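Local coordinates for CdiA-CT toxin, Conserved domain protein (Yersinia pseudotuberculosis serotype O:3, PDB 4ZQU) that probably acts as a nuclease toxin of contact-dependent growth inhibition, with a PDDEXK-type fold, and is bound by its cognate immunity protein, at residues 85-90 / 117-122. Residues are numbered along the deposited sequence; the frame is centred on the assembly and turned at random.
Sequences SKEVRL and KVTVTQ
Glu-87 lays its extended side chain over the start of strand 117-122, its CG 3.2 Å from Lys-117 O and its carboxylate reaching diagonally to Thr-119. There OG1 of Thr-119 donates to OE2 of Glu-87 at 2.8 Å, meeting the lone pair turned away from the other carboxylate oxygen. A chi1 of 179° sets CG of Glu-87 beside the carbonyl carbon, and the chain, extended beyond CG, carries OE2 across to Thr-119. The side chain of Lys-117 bends at chi3 and brings its CE beside that carboxylate, but NZ stays 4.6 Å from OE2, an attraction looser than a salt bridge. Farther along this polar face, water 1 takes a hydrogen bond from NE of Arg-89, in the guanidinium plane, and gives one to Thr-119 O; it also bonds OG1 of Thr-121.

The backbones pair in parallel register: Val-88 bonds Lys-117 O and Thr-119 N, flanking Val-118, and Leu-90 bonds Thr-119 O and Thr-121 N, flanking Val-120. On the other face Val-88, Leu-90, Val-118 and Val-120, beta-branched in the valines, turn to the helices and need no polar partners; Leu-90 CD2 lies alongside Val-120 CG2 at 4.0 Å.

The strands belong to a beta-alpha-beta unit whose connecting helix 98-113 packs Trp-101, Ile-104 and Ile-108 on Val-120, while helix 53-66 covers Val-88 and Leu-90, and strand 33-39 continues the sheet beyond 85-90.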
loop_
_atom_site.group_PDB
_atom_site.type_symbol
_atom_site.label_atom_id
_atom_site.label_comp_id
_atom_site.label_asym_id
_atom_site.label_seq_id
_atom_site.Cartn_x
_atom_site.Cartn_y
_atom_site.Cartn_z
ATOM N N SER A 85 7.805 11.509 3.080
ATOM C CA SER A 85 7.510 12.166 4.347
ATOM C C SER A 85 6.292 11.532 5.005
ATOM O O SER A 85 5.421 10.988 4.327
ATOM C CB SER A 85 7.289 13.667 4.147
ATOM O OG SER A 85 6.201 13.912 3.277
ATOM N N LYS A 86 6.251 11.595 6.333
ATOM C CA LYS A 86 5.167 11.003 7.104
ATOM C C LYS A 86 4.539 12.045 8.019
ATOM O O LYS A 86 5.244 12.822 8.662
ATOM C CB LYS A 86 5.676 9.811 7.920
ATOM C CG LYS A 86 6.290 8.701 7.078
ATOM C CD LYS A 86 6.913 7.605 7.931
ATOM C CE LYS A 86 7.514 6.515 7.050
ATOM N NZ LYS A 86 8.171 5.434 7.832
ATOM N N GLU A 87 3.213 12.063 8.073
ATOM C CA GLU A 87 2.513 13.044 8.891
ATOM C C GLU A 87 1.242 12.491 9.515
ATOM O O GLU A 87 0.478 11.776 8.869
ATOM C CB GLU A 87 2.168 14.281 8.063
ATOM C CG GLU A 87 1.407 15.340 8.841
ATOM C CD GLU A 87 0.898 16.457 7.965
ATOM O OE1 GLU A 87 0.803 16.251 6.737
ATOM O OE2 GLU A 87 0.597 17.542 8.503
ATOM N N VAL A 88 1.020 12.830 10.779
ATOM C CA VAL A 88 -0.246 12.524 11.426
ATOM C C VAL A 88 -1.060 13.801 11.599
ATOM O O VAL A 88 -0.624 14.741 12.263
ATOM C CB VAL A 88 -0.047 11.857 12.795
ATOM C CG1 VAL A 88 -1.396 11.500 13.398
ATOM C CG2 VAL A 88 0.825 10.620 12.664
ATOM N N ARG A 89 -2.236 13.830 10.979
ATOM C CA ARG A 89 -3.161 14.948 11.124
ATOM C C ARG A 89 -4.144 14.657 12.252
ATOM O O ARG A 89 -5.070 13.859 12.092
ATOM C CB ARG A 89 -3.905 15.211 9.815
ATOM C CG ARG A 89 -3.029 15.753 8.697
ATOM C CD ARG A 89 -2.903 17.265 8.772
ATOM N NE ARG A 89 -4.193 17.931 8.589
ATOM C CZ ARG A 89 -4.719 18.237 7.406
ATOM N NH1 ARG A 89 -4.069 17.937 6.289
ATOM N NH2 ARG A 89 -5.898 18.842 7.340
ATOM N N LEU A 90 -3.931 15.310 13.391
ATOM C CA LEU A 90 -4.670 15.003 14.610
ATOM C C LEU A 90 -5.745 16.034 14.930
ATOM O O LEU A 90 -5.462 17.225 15.051
ATOM C CB LEU A 90 -3.704 14.891 15.790
ATOM C CG LEU A 90 -4.305 14.499 17.138
ATOM C CD1 LEU A 90 -4.780 13.053 17.114
ATOM C CD2 LEU A 90 -3.299 14.720 18.256
ATOM N N LYS A 117 5.781 13.886 11.440
ATOM C CA LYS A 117 5.214 15.187 11.766
ATOM C C LYS A 117 3.795 15.042 12.299
ATOM O O LYS A 117 2.901 14.599 11.592
ATOM C CB LYS A 117 5.223 16.106 10.544
ATOM C CG LYS A 117 4.583 17.461 10.801
ATOM C CD LYS A 117 4.947 18.472 9.726
ATOM C CE LYS A 117 4.406 18.063 8.367
ATOM N NZ LYS A 117 4.732 19.080 7.327
ATOM N N VAL A 118 3.598 15.412 13.559
ATOM C CA VAL A 118 2.273 15.371 14.162
ATOM C C VAL A 118 1.658 16.766 14.152
ATOM O O VAL A 118 2.116 17.662 14.860
ATOM C CB VAL A 118 2.323 14.831 15.603
ATOM C CG1 VAL A 118 0.920 14.749 16.191
ATOM C CG2 VAL A 118 2.997 13.469 15.630
ATOM N N THR A 119 0.623 16.938 13.333
ATOM C CA THR A 119 -0.040 18.226 13.174
ATOM C C THR A 119 -1.402 18.225 13.856
ATOM O O THR A 119 -2.279 17.438 13.504
ATOM C CB THR A 119 -0.220 18.582 11.689
ATOM O OG1 THR A 119 1.062 18.638 11.049
ATOM C CG2 THR A 119 -0.918 19.923 11.545
ATOM N N VAL A 120 -1.577 19.120 14.823
ATOM C CA VAL A 120 -2.784 19.136 15.643
ATOM C C VAL A 120 -3.753 20.244 15.239
ATOM O O VAL A 120 -3.359 21.397 15.073
ATOM C CB VAL A 120 -2.432 19.296 17.134
ATOM C CG1 VAL A 120 -3.686 19.289 17.986
ATOM C CG2 VAL A 120 -1.500 18.187 17.568
ATOM N N THR A 121 -5.024 19.879 15.086
ATOM C CA THR A 121 -6.076 20.831 14.752
ATOM C C THR A 121 -7.181 20.813 15.804
ATOM O O THR A 121 -7.719 19.754 16.122
ATOM C CB THR A 121 -6.700 20.528 13.376
ATOM O OG1 THR A 121 -5.671 20.466 12.381
ATOM C CG2 THR A 121 -7.707 21.601 12.998
ATOM N N GLN A 122 -7.513 21.984 16.339
ATOM C CA GLN A 122 -8.593 22.104 17.319
ATOM C C GLN A 122 -9.949 22.200 16.626
ATOM O O GLN A 122 -10.202 23.132 15.866
ATOM C CB GLN A 122 -8.379 23.325 18.217
ATOM C CG GLN A 122 -7.091 23.292 19.029
ATOM C CD GLN A 122 -6.838 24.589 19.778
ATOM O OE1 GLN A 122 -6.123 25.468 19.295
ATOM N NE2 GLN A 122 -7.421 24.714 20.966
HETATM O O HOH W 1 -4.292 18.399 11.572
#